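Local structure of uncharacterized protein (Bombyx mori, 5AZ0) at residues S59-D63 with I64-H68; Q86-N90 with E91-R95; Y255-T258 with V259-N263; L264-L267 with Y268-I272. The protein probably reduces carbonyl compounds with a nicotinamide cofactor, as an aldo-keto reductase built on a TIM-barrel fold. All blocks are in the same frame, centred on the assembly; numbering follows the deposited sequence.

Contact 1: residues S59-D63 with I64-H68. With ACT (acetate ion), chain H.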
loop_
_atom_site.group_PDB
_atom_site.type_symbol
_atom_site.label_atom_id
_atom_site.label_comp_id
_atom_site.label_asym_id
_atom_site.label_seq_id
_atom_site.Cartn_x
_atom_site.Cartn_y
_atom_site.Cartn_z
ATOM N N SER A 59 -12.153 7.346 -11.495
ATOM C CA SER A 59 -13.191 8.374 -11.548
ATOM C C SER A 59 -14.454 7.840 -10.976
ATOM O O SER A 59 -15.133 8.465 -10.127
ATOM C CB SER A 59 -13.415 8.853 -13.048
ATOM O OG SER A 59 -14.516 9.764 -13.073
ATOM N N TYR A 60 -14.806 6.636 -11.413
ATOM C CA TYR A 60 -15.966 5.917 -10.827
ATOM C C TYR A 60 -15.801 5.759 -9.289
ATOM O O TYR A 60 -16.716 6.083 -8.472
ATOM C CB TYR A 60 -16.116 4.525 -11.571
ATOM C CG TYR A 60 -17.195 3.643 -10.986
ATOM C CD1 TYR A 60 -18.569 3.890 -11.228
ATOM C CD2 TYR A 60 -16.871 2.586 -10.101
ATOM C CE1 TYR A 60 -19.558 3.081 -10.646
ATOM C CE2 TYR A 60 -17.856 1.795 -9.518
ATOM C CZ TYR A 60 -19.192 2.023 -9.781
ATOM O OH TYR A 60 -20.124 1.168 -9.188
ATOM N N ALA A 61 -14.600 5.302 -8.871
ATOM C CA ALA A 61 -14.346 5.093 -7.379
ATOM C C ALA A 61 -14.622 6.322 -6.632
ATOM O O ALA A 61 -15.351 6.315 -5.615
ATOM C CB ALA A 61 -12.923 4.629 -7.126
ATOM N N ILE A 62 -14.107 7.447 -7.149
ATOM C CA ILE A 62 -14.401 8.720 -6.463
ATOM C C ILE A 62 -15.911 9.082 -6.470
ATOM O O ILE A 62 -16.449 9.582 -5.469
ATOM C CB ILE A 62 -13.509 9.847 -7.059
ATOM C CG1 ILE A 62 -12.022 9.557 -6.744
ATOM C CG2 ILE A 62 -13.881 11.193 -6.495
ATOM C CD1 ILE A 62 -10.988 10.288 -7.582
ATOM N N ASP A 63 -16.587 8.850 -7.608
ATOM C CA ASP A 63 -18.062 9.108 -7.710
ATOM C C ASP A 63 -18.772 8.293 -6.703
ATOM O O ASP A 63 -19.607 8.838 -6.004
ATOM C CB ASP A 63 -18.658 8.749 -9.095
ATOM C CG ASP A 63 -18.148 9.647 -10.219
ATOM O OD1 ASP A 63 -17.855 10.812 -9.958
ATOM O OD2 ASP A 63 -17.978 9.195 -11.348
ATOM N N ILE A 64 -18.435 6.996 -6.555
ATOM C CA ILE A 64 -19.212 6.227 -5.508
ATOM C C ILE A 64 -18.836 6.457 -4.058
ATOM O O ILE A 64 -19.608 6.047 -3.170
ATOM C CB ILE A 64 -19.291 4.702 -5.760
ATOM C CG1 ILE A 64 -17.926 4.003 -5.628
ATOM C CG2 ILE A 64 -19.862 4.447 -7.163
ATOM C CD1 ILE A 64 -17.980 2.485 -5.787
ATOM N N GLY A 65 -17.671 7.084 -3.797
ATOM C CA GLY A 65 -17.267 7.427 -2.410
ATOM C C GLY A 65 -15.852 7.022 -1.918
ATOM O O GLY A 65 -15.559 7.162 -0.772
ATOM N N TYR A 66 -14.981 6.556 -2.781
ATOM C CA TYR A 66 -13.588 6.331 -2.396
ATOM C C TYR A 66 -12.925 7.728 -2.295
ATOM O O TYR A 66 -13.152 8.633 -3.129
ATOM C CB TYR A 66 -12.854 5.541 -3.429
ATOM C CG TYR A 66 -13.053 4.042 -3.472
ATOM C CD1 TYR A 66 -14.291 3.444 -3.799
ATOM C CD2 TYR A 66 -11.946 3.188 -3.298
ATOM C CE1 TYR A 66 -14.386 2.032 -3.967
ATOM C CE2 TYR A 66 -12.055 1.837 -3.407
ATOM C CZ TYR A 66 -13.261 1.231 -3.762
ATOM O OH TYR A 66 -13.226 -0.177 -3.857
ATOM N N ARG A 67 -12.160 7.892 -1.247
ATOM C CA ARG A 67 -11.337 9.078 -1.007
ATOM C C ARG A 67 -9.828 8.849 -0.905
ATOM O O ARG A 67 -9.049 9.803 -1.110
ATOM C CB ARG A 67 -11.830 9.701 0.245
ATOM C CG ARG A 67 -13.308 10.145 0.192
ATOM C CD ARG A 67 -13.554 11.233 -0.873
ATOM N NE ARG A 67 -14.979 11.599 -0.994
ATOM C CZ ARG A 67 -15.795 11.160 -1.955
ATOM N NH1 ARG A 67 -15.395 10.342 -2.936
ATOM N NH2 ARG A 67 -17.043 11.594 -1.955
ATOM N N HIS A 68 -9.429 7.581 -0.700
ATOM C CA HIS A 68 -8.061 7.195 -0.462
ATOM C C HIS A 68 -7.483 6.636 -1.740
ATOM O O HIS A 68 -7.965 5.645 -2.285
ATOM C CB HIS A 68 -8.014 6.197 0.736
ATOM C CG HIS A 68 -6.668 5.637 1.092
ATOM N ND1 HIS A 68 -6.500 4.876 2.243
ATOM C CD2 HIS A 68 -5.434 5.726 0.506
ATOM C CE1 HIS A 68 -5.246 4.460 2.301
ATOM N NE2 HIS A 68 -4.578 4.964 1.271
HETATM C C ACT H . -16.905 13.843 1.053
HETATM O O ACT H . -15.908 13.072 1.285
HETATM O OXT ACT H . -17.515 13.884 -0.049
HETATM C CH3 ACT H . -17.404 14.774 2.121
HETATM O O HOH W 1 -18.899 10.615 -4.094
#
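I64 CG2 makes a CH-pi contact over one face of the Y60 ring, one helical turn earlier; it is displaced toward the ring's rim, with 3.6 Å from I64 CG2 to Y60 CZ. With CG anti to the backbone N (chi1 175°), the Y60 ring swings forward along the helix, and I64 CD1 also comes near CE2 of the ring. A61 CB makes the same kind of contact with the Y66 ring, lying over a face at 3.7 Å from CG of Y66.

The backbone bonds form a Schellman motif that closes helix 51-64. I64 N still donates to Y60 O in the ordinary way. A61 O then takes both G65 N and Y66 N, the latter at 2.9 Å between Y66 N and A61 O, while G65 N makes a weak bond to I62 O. G65, with positive phi, turns the chain; a side chain there would strike the preceding carbonyl oxygen.

Polar side-chain bonds centre on R67. NH1 of R67 gives I62 O a bond on a lone pair, 2.8 Å from R67 NH1 to I62 O, and bonds to Y66 O as well. The other edge of the guanidinium grips an acetate, R67 NE reaching its O atom and R67 NH2 its OXT, and NH2 also meets a water bonded to D63 O. The chemistry implies that R67 adds a donor to I62 O, which also takes the weak bond from G65 N, and ties it to the Y66 carbonyl in the loop, and that its remaining N-H groups suit an anion, here probably one from the crystallisation liquor.

Contact 2: residues Q86-N90 with E91-R95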
loop_
_atom_site.group_PDB
_atom_site.type_symbol
_atom_site.label_atom_id
_atom_site.label_comp_id
_atom_site.label_asym_id
_atom_site.label_seq_id
_atom_site.Cartn_x
_atom_site.Cartn_y
_atom_site.Cartn_z
ATOM N N GLN A 86 -7.898 16.376 -10.350
ATOM C CA GLN A 86 -8.262 17.752 -10.692
ATOM C C GLN A 86 -9.657 17.784 -11.394
ATOM O O GLN A 86 -10.496 18.653 -11.101
ATOM C CB GLN A 86 -7.190 18.398 -11.553
ATOM C CG GLN A 86 -7.423 19.897 -11.798
ATOM C CD GLN A 86 -7.539 20.699 -10.529
ATOM O OE1 GLN A 86 -6.631 20.711 -9.726
ATOM N NE2 GLN A 86 -8.664 21.352 -10.329
ATOM N N GLU A 87 -9.890 16.816 -12.262
ATOM C CA GLU A 87 -11.211 16.665 -12.926
ATOM C C GLU A 87 -12.328 16.496 -11.945
ATOM O O GLU A 87 -13.356 17.165 -12.103
ATOM C CB GLU A 87 -11.232 15.521 -13.892
ATOM C CG GLU A 87 -10.452 15.872 -15.145
ATOM C CD GLU A 87 -10.111 14.674 -16.048
ATOM O OE1 GLU A 87 -10.454 13.497 -15.740
ATOM O OE2 GLU A 87 -9.469 14.927 -17.090
ATOM N N LYS A 88 -12.117 15.680 -10.888
ATOM C CA LYS A 88 -13.208 15.377 -9.980
ATOM C C LYS A 88 -13.470 16.567 -9.100
ATOM O O LYS A 88 -14.618 16.807 -8.649
ATOM C CB LYS A 88 -12.922 14.147 -9.120
ATOM C CG LYS A 88 -12.533 12.923 -9.937
ATOM C CD LYS A 88 -13.538 12.500 -10.989
ATOM C CE LYS A 88 -14.947 12.313 -10.458
ATOM N NZ LYS A 88 -15.779 11.510 -11.447
ATOM N N ILE A 89 -12.390 17.284 -8.803
ATOM C CA ILE A 89 -12.514 18.527 -8.068
ATOM C C ILE A 89 -13.276 19.591 -8.908
ATOM O O ILE A 89 -14.100 20.322 -8.353
ATOM C CB ILE A 89 -11.144 19.080 -7.647
ATOM C CG1 ILE A 89 -10.557 18.199 -6.513
ATOM C CG2 ILE A 89 -11.277 20.552 -7.203
ATOM C CD1 ILE A 89 -9.148 18.529 -6.047
ATOM N N ASN A 90 -12.954 19.686 -10.200
ATOM C CA ASN A 90 -13.600 20.654 -11.105
ATOM C C ASN A 90 -15.089 20.308 -11.236
ATOM O O ASN A 90 -15.903 21.180 -11.129
ATOM C CB ASN A 90 -12.930 20.633 -12.489
ATOM C CG ASN A 90 -11.575 21.321 -12.499
ATOM O OD1 ASN A 90 -11.182 22.010 -11.551
ATOM N ND2 ASN A 90 -10.836 21.086 -13.546
ATOM N N GLU A 91 -15.413 19.026 -11.366
ATOM C CA GLU A 91 -16.803 18.544 -11.387
ATOM C C GLU A 91 -17.566 18.811 -10.095
ATOM O O GLU A 91 -18.772 18.668 -10.060
ATOM C CB GLU A 91 -16.868 17.048 -11.703
ATOM C CG GLU A 91 -16.322 16.646 -13.074
ATOM C CD GLU A 91 -16.091 15.139 -13.194
ATOM O OE1 GLU A 91 -16.711 14.395 -12.389
ATOM O OE2 GLU A 91 -15.310 14.699 -14.072
ATOM N N GLY A 92 -16.899 19.183 -9.011
ATOM C CA GLY A 92 -17.587 19.363 -7.714
ATOM C C GLY A 92 -17.911 18.056 -6.981
ATOM O O GLY A 92 -18.584 18.076 -5.941
ATOM N N VAL A 93 -17.379 16.939 -7.470
ATOM C CA VAL A 93 -17.543 15.653 -6.788
ATOM C C VAL A 93 -16.822 15.629 -5.446
ATOM O O VAL A 93 -17.386 15.197 -4.458
ATOM C CB VAL A 93 -17.070 14.501 -7.639
ATOM C CG1 VAL A 93 -17.338 13.180 -6.901
ATOM C CG2 VAL A 93 -17.801 14.516 -8.986
ATOM N N VAL A 94 -15.590 16.131 -5.409
ATOM C CA VAL A 94 -14.859 16.330 -4.125
ATOM C C VAL A 94 -14.109 17.639 -4.085
ATOM O O VAL A 94 -13.887 18.259 -5.124
ATOM C CB VAL A 94 -13.789 15.223 -3.948
ATOM C CG1 VAL A 94 -14.465 13.920 -3.643
ATOM C CG2 VAL A 94 -12.909 15.063 -5.178
ATOM N N ARG A 95 -13.726 18.024 -2.891
ATOM C CA ARG A 95 -12.709 19.035 -2.611
ATOM C C ARG A 95 -11.377 18.275 -2.283
ATOM O O ARG A 95 -11.409 17.110 -1.805
ATOM C CB ARG A 95 -13.090 19.870 -1.371
ATOM C CG ARG A 95 -14.179 20.962 -1.560
ATOM C CD ARG A 95 -14.384 21.825 -0.296
ATOM N NE ARG A 95 -15.014 20.979 0.729
ATOM C CZ ARG A 95 -14.465 20.555 1.885
ATOM N NH1 ARG A 95 -13.234 20.922 2.291
ATOM N NH2 ARG A 95 -15.184 19.751 2.673
HETATM O O HOH W 2 -14.677 20.776 -6.052
#
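The flat carboxylate of E91 meets K88 through one oxygen: OE1 forms a weak, salt-bridging bond to K88 NZ at 3.2 Å, while the E91 chain lies beside the E87 carbonyl through CG. Within 86-90 the amides of Q86 and N90 also meet. N90 OD1 lies in the amide plane of Q86 and accepts from Q86 NE2 at 2.9 Å, but that donor stands above the plane of the N90 amide, so the two amides are clearly not coplanar.

All this surrounds a Schellman motif at the end of helix 78-90, before strand 100-105. G92, with positive phi, is the turning residue: its N donates to I89 O at 3.1 Å, and V93 N reaches back to K88 O in a weak bond. V94 N adds a further weak bond to the same K88 oxygen. E91 N keeps the regular helical bond to E87 O, nearly straight at 165°.

K88 is folded at chi2 and chi3 (-57° and -53°), which curls its chain beside V93, CE lying 3.9 Å from V93 CG2. The ammonium group has its stronger partners on helix 51-64, in D63 and S59. A leucine in its place would probably leave D63 without its salt bridge, S59 OG without its bond and E91 without its weak partner.

V94 CG2 packs against K88 CB on one hand and I89 CG1 on the other, the I89 and V94 side chains meeting at about a right angle. Directly beside them, the CA-H of I89 points at V94 O, with 3.3 Å from I89 CA to V94 O.

Contact 3: residues Y255-T258 with V259-N263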
loop_
_atom_site.group_PDB
_atom_site.type_symbol
_atom_site.label_atom_id
_atom_site.label_comp_id
_atom_site.label_asym_id
_atom_site.label_seq_id
_atom_site.Cartn_x
_atom_site.Cartn_y
_atom_site.Cartn_z
ATOM N N TYR A 255 -22.862 -14.623 5.450
ATOM C CA TYR A 255 -23.050 -13.166 5.707
ATOM C C TYR A 255 -23.479 -12.416 4.452
ATOM O O TYR A 255 -23.732 -11.212 4.503
ATOM C CB TYR A 255 -21.785 -12.535 6.267
ATOM C CG TYR A 255 -21.224 -13.185 7.502
ATOM C CD1 TYR A 255 -21.647 -12.831 8.759
ATOM C CD2 TYR A 255 -20.260 -14.153 7.388
ATOM C CE1 TYR A 255 -21.093 -13.424 9.904
ATOM C CE2 TYR A 255 -19.709 -14.768 8.494
ATOM C CZ TYR A 255 -20.109 -14.393 9.756
ATOM O OH TYR A 255 -19.478 -15.017 10.827
ATOM N N GLY A 256 -23.555 -13.119 3.334
ATOM C CA GLY A 256 -24.185 -12.575 2.140
ATOM C C GLY A 256 -23.195 -11.787 1.332
ATOM O O GLY A 256 -23.497 -10.706 0.881
ATOM N N LYS A 257 -22.011 -12.364 1.135
ATOM C CA LYS A 257 -20.881 -11.657 0.578
ATOM C C LYS A 257 -20.142 -12.564 -0.322
ATOM O O LYS A 257 -20.157 -13.768 -0.143
ATOM C CB LYS A 257 -19.916 -11.215 1.714
ATOM C CG LYS A 257 -20.450 -10.167 2.681
ATOM C CD LYS A 257 -20.776 -8.816 1.996
ATOM C CE LYS A 257 -21.540 -7.932 2.984
ATOM N NZ LYS A 257 -21.625 -6.482 2.690
ATOM N N THR A 258 -19.385 -11.984 -1.226
ATOM C CA THR A 258 -18.464 -12.754 -2.018
ATOM C C THR A 258 -17.145 -13.132 -1.258
ATOM O O THR A 258 -16.881 -12.713 -0.121
ATOM C CB THR A 258 -18.113 -11.991 -3.297
ATOM O OG1 THR A 258 -17.200 -10.912 -3.006
ATOM C CG2 THR A 258 -19.407 -11.427 -3.996
ATOM N N VAL A 259 -16.329 -13.913 -1.939
ATOM C CA VAL A 259 -15.127 -14.460 -1.376
ATOM C C VAL A 259 -14.108 -13.327 -1.178
ATOM O O VAL A 259 -13.459 -13.267 -0.145
ATOM C CB VAL A 259 -14.594 -15.622 -2.224
ATOM C CG1 VAL A 259 -13.144 -15.939 -1.922
ATOM C CG2 VAL A 259 -15.437 -16.867 -1.980
ATOM N N THR A 260 -14.008 -12.432 -2.149
ATOM C CA THR A 260 -13.104 -11.312 -2.036
ATOM C C THR A 260 -13.559 -10.381 -0.928
ATOM O O THR A 260 -12.745 -9.850 -0.209
ATOM C CB THR A 260 -12.953 -10.565 -3.354
ATOM O OG1 THR A 260 -14.230 -10.168 -3.809
ATOM C CG2 THR A 260 -12.290 -11.424 -4.341
ATOM N N GLN A 261 -14.851 -10.233 -0.743
ATOM C CA GLN A 261 -15.339 -9.400 0.313
ATOM C C GLN A 261 -15.102 -9.932 1.715
ATOM O O GLN A 261 -15.021 -9.126 2.676
ATOM C CB GLN A 261 -16.840 -9.138 0.171
ATOM C CG GLN A 261 -17.225 -8.323 -1.058
ATOM C CD GLN A 261 -18.743 -8.247 -1.287
ATOM O OE1 GLN A 261 -19.447 -9.223 -1.108
ATOM N NE2 GLN A 261 -19.248 -7.062 -1.621
ATOM N N VAL A 262 -15.121 -11.267 1.840
ATOM C CA VAL A 262 -14.803 -11.909 3.073
ATOM C C VAL A 262 -13.357 -11.583 3.427
ATOM O O VAL A 262 -13.121 -11.122 4.504
ATOM C CB VAL A 262 -15.027 -13.458 3.033
ATOM C CG1 VAL A 262 -14.460 -14.149 4.276
ATOM C CG2 VAL A 262 -16.522 -13.774 2.974
ATOM N N ASN A 263 -12.469 -11.866 2.506
ATOM C CA ASN A 263 -11.054 -11.487 2.587
ATOM C C ASN A 263 -10.846 -10.022 3.029
ATOM O O ASN A 263 -10.185 -9.787 4.039
ATOM C CB ASN A 263 -10.386 -11.776 1.273
ATOM C CG ASN A 263 -8.876 -11.736 1.326
ATOM O OD1 ASN A 263 -8.236 -11.075 2.187
ATOM N ND2 ASN A 263 -8.278 -12.392 0.381
#
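The Q261 side chain, extended beyond CG, crosses that of T258 at a slant. Q261 OE1 accepts from T258 N at 2.8 Å, almost straight (163°), with the donor tilted slightly from the amide plane. The extended chain carries OE1 past the threonine hydroxyl, Q261 CG passing 3.2 Å from T258 OG1. K257 runs at about a right angle to the same side chain, and its CD rests 3.4 Å from Q261 OE1.

In return T258 OG1, set between its backbone N and carbonyl carbon by chi1 of 75°, accepts a weak bond of 3.3 Å from Q261 N. The reciprocal pair is a capping box, T258 being the N-cap of helix 259-269. An alanine in place of Q261 would probably leave T258 N and the E286 carbonyl without their partners and set the cap loop freer to move, although the return bond from the backbone could remain.

E286 holds both partners from outside, its carboxylate bonding T258 OG1 and its carbonyl O taking Q261 NE2, while K257 NZ is salt-bridged to D292. The first helical bond proper runs from V262 N to T258 O, 3.0 Å apart, and V262 CG2 lies close to that same carbonyl.

Contact 4: residues L264-L267 with Y268-I272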
loop_
_atom_site.group_PDB
_atom_site.type_symbol
_atom_site.label_atom_id
_atom_site.label_comp_id
_atom_site.label_asym_id
_atom_site.label_seq_id
_atom_site.Cartn_x
_atom_site.Cartn_y
_atom_site.Cartn_z
ATOM N N LEU A 264 -11.473 -9.047 2.354
ATOM C CA LEU A 264 -11.280 -7.641 2.760
ATOM C C LEU A 264 -11.880 -7.317 4.091
ATOM O O LEU A 264 -11.328 -6.518 4.884
ATOM C CB LEU A 264 -11.776 -6.622 1.710
ATOM C CG LEU A 264 -11.047 -6.699 0.389
ATOM C CD1 LEU A 264 -11.497 -5.548 -0.565
ATOM C CD2 LEU A 264 -9.541 -6.723 0.537
ATOM N N GLY A 265 -13.046 -7.873 4.354
ATOM C CA GLY A 265 -13.669 -7.617 5.623
ATOM C C GLY A 265 -12.912 -8.185 6.824
ATOM O O GLY A 265 -12.921 -7.606 7.905
ATOM N N TYR A 266 -12.253 -9.305 6.609
ATOM C CA TYR A 266 -11.406 -9.942 7.614
ATOM C C TYR A 266 -10.227 -8.975 7.991
ATOM O O TYR A 266 -10.031 -8.601 9.190
ATOM C CB TYR A 266 -10.920 -11.263 7.043
ATOM C CG TYR A 266 -9.946 -11.946 7.964
ATOM C CD1 TYR A 266 -10.343 -12.381 9.251
ATOM C CD2 TYR A 266 -8.616 -12.116 7.591
ATOM C CE1 TYR A 266 -9.444 -12.985 10.117
ATOM C CE2 TYR A 266 -7.697 -12.767 8.444
ATOM C CZ TYR A 266 -8.122 -13.213 9.705
ATOM O OH TYR A 266 -7.214 -13.840 10.543
ATOM N N LEU A 267 -9.555 -8.463 6.951
ATOM C CA LEU A 267 -8.449 -7.472 7.143
ATOM C C LEU A 267 -8.968 -6.272 7.853
ATOM O O LEU A 267 -8.333 -5.766 8.830
ATOM C CB LEU A 267 -7.739 -7.073 5.827
ATOM C CG LEU A 267 -7.022 -8.249 5.163
ATOM C CD1 LEU A 267 -6.524 -7.936 3.774
ATOM C CD2 LEU A 267 -5.835 -8.750 5.994
ATOM N N TYR A 268 -10.158 -5.825 7.446
ATOM C CA TYR A 268 -10.730 -4.649 8.076
ATOM C C TYR A 268 -10.940 -4.911 9.529
ATOM O O TYR A 268 -10.715 -4.048 10.378
ATOM C CB TYR A 268 -12.061 -4.284 7.417
ATOM C CG TYR A 268 -12.844 -3.301 8.187
ATOM C CD1 TYR A 268 -12.403 -2.029 8.339
ATOM C CD2 TYR A 268 -14.038 -3.657 8.799
ATOM C CE1 TYR A 268 -13.107 -1.093 9.076
ATOM C CE2 TYR A 268 -14.777 -2.716 9.545
ATOM C CZ TYR A 268 -14.300 -1.418 9.689
ATOM O OH TYR A 268 -15.001 -0.457 10.473
ATOM N N GLN A 269 -11.447 -6.111 9.807
ATOM C CA GLN A 269 -11.727 -6.526 11.157
ATOM C C GLN A 269 -10.443 -6.760 12.006
ATOM O O GLN A 269 -10.519 -6.626 13.187
ATOM C CB GLN A 269 -12.565 -7.816 11.160
ATOM C CG GLN A 269 -13.264 -8.043 12.511
ATOM C CD GLN A 269 -14.380 -9.102 12.458
ATOM O OE1 GLN A 269 -15.285 -9.038 11.619
ATOM N NE2 GLN A 269 -14.299 -10.074 13.352
ATOM N N ARG A 270 -9.301 -7.067 11.379
ATOM C CA ARG A 270 -7.989 -6.966 12.041
ATOM C C ARG A 270 -7.506 -5.533 12.286
ATOM O O ARG A 270 -6.434 -5.344 12.888
ATOM C CB ARG A 270 -6.922 -7.739 11.287
ATOM C CG ARG A 270 -7.263 -9.193 10.992
ATOM C CD ARG A 270 -6.051 -9.947 10.405
ATOM N NE ARG A 270 -4.840 -9.802 11.237
ATOM C CZ ARG A 270 -3.607 -10.007 10.784
ATOM N NH1 ARG A 270 -3.392 -10.365 9.524
ATOM N NH2 ARG A 270 -2.574 -9.792 11.574
ATOM N N GLY A 271 -8.283 -4.518 11.886
ATOM C CA GLY A 271 -7.832 -3.119 11.979
ATOM C C GLY A 271 -6.772 -2.732 10.934
ATOM O O GLY A 271 -5.999 -1.805 11.137
ATOM N N ILE A 272 -6.766 -3.428 9.812
ATOM C CA ILE A 272 -5.805 -3.229 8.756
ATOM C C ILE A 272 -6.499 -2.542 7.561
ATOM O O ILE A 272 -7.582 -2.968 7.171
ATOM C CB ILE A 272 -5.235 -4.597 8.314
ATOM C CG1 ILE A 272 -4.436 -5.170 9.487
ATOM C CG2 ILE A 272 -4.338 -4.436 7.115
ATOM C CD1 ILE A 272 -3.871 -6.581 9.284
#
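The R270 side chain crosses that of Y266, one turn earlier, at a slant. CG stands above one face of the ring, offset toward the rim, and CD makes the closest touch, 3.8 Å from Y266 CE2. The ring is brought there by a trans first torsion (chi1 175°), and the arginine chain then bends at chi3, so that the guanidinium plane is turned 41° from the ring plane. No parallel stack results; it is the methylene groups that meet the tyrosine. Within the second segment, CD1 of I272 lies over the centre of one guanidinium face, 3.7 Å above its plane.

Behind these side chains, the backbone fixes their spacing. Y268 N bonds L264 O, Q269 N bonds G265 O, and R270 N bonds Y266 O at 2.8 Å. Helix 259-269 then closes in a Schellman motif: G271 has positive phi, I272 N returns to L267 O at 3.0 Å, and G271 N reaches Y268 O at 2.9 Å. The turn delivers the chain into strand 273-274, the last of the parallel strands of the TIM barrel, and brings I272 CB within 4.3 Å of L267 CB.

Farther out, the guanidinium is positioned by a bond from R270 NH1 to the carbonyl O of S205, and the R270 backbone O accepts from Q214. On another flank of the helix, Q269 OE1 takes the backbone N of L295, and the Y268 ring meets F291 edge-to-face. Y266 also packs against L303 and A304 of helix 297-304.

Contacts 1 and 2 touch directly: K88 NZ of contact 2 lies 2.6 Å from D63 OD1 in a salt bridge, and V94 CG1 packs 3.5 Å from R67 CZ, which ties together the ends of two successive barrel helices. Contacts 3 and 4 are the start and finish of one helix, 259-269, with centres 12 Å apart. The two pairs stand apart, nearest atoms of contacts 1 and 4 being about 7 Å away from each other. Contacts 1, 2 and 4 each lead from a helix into a barrel strand, so they probably lie at the barrel end opposite the active site, which in this family sits at the strands' C-terminal ends.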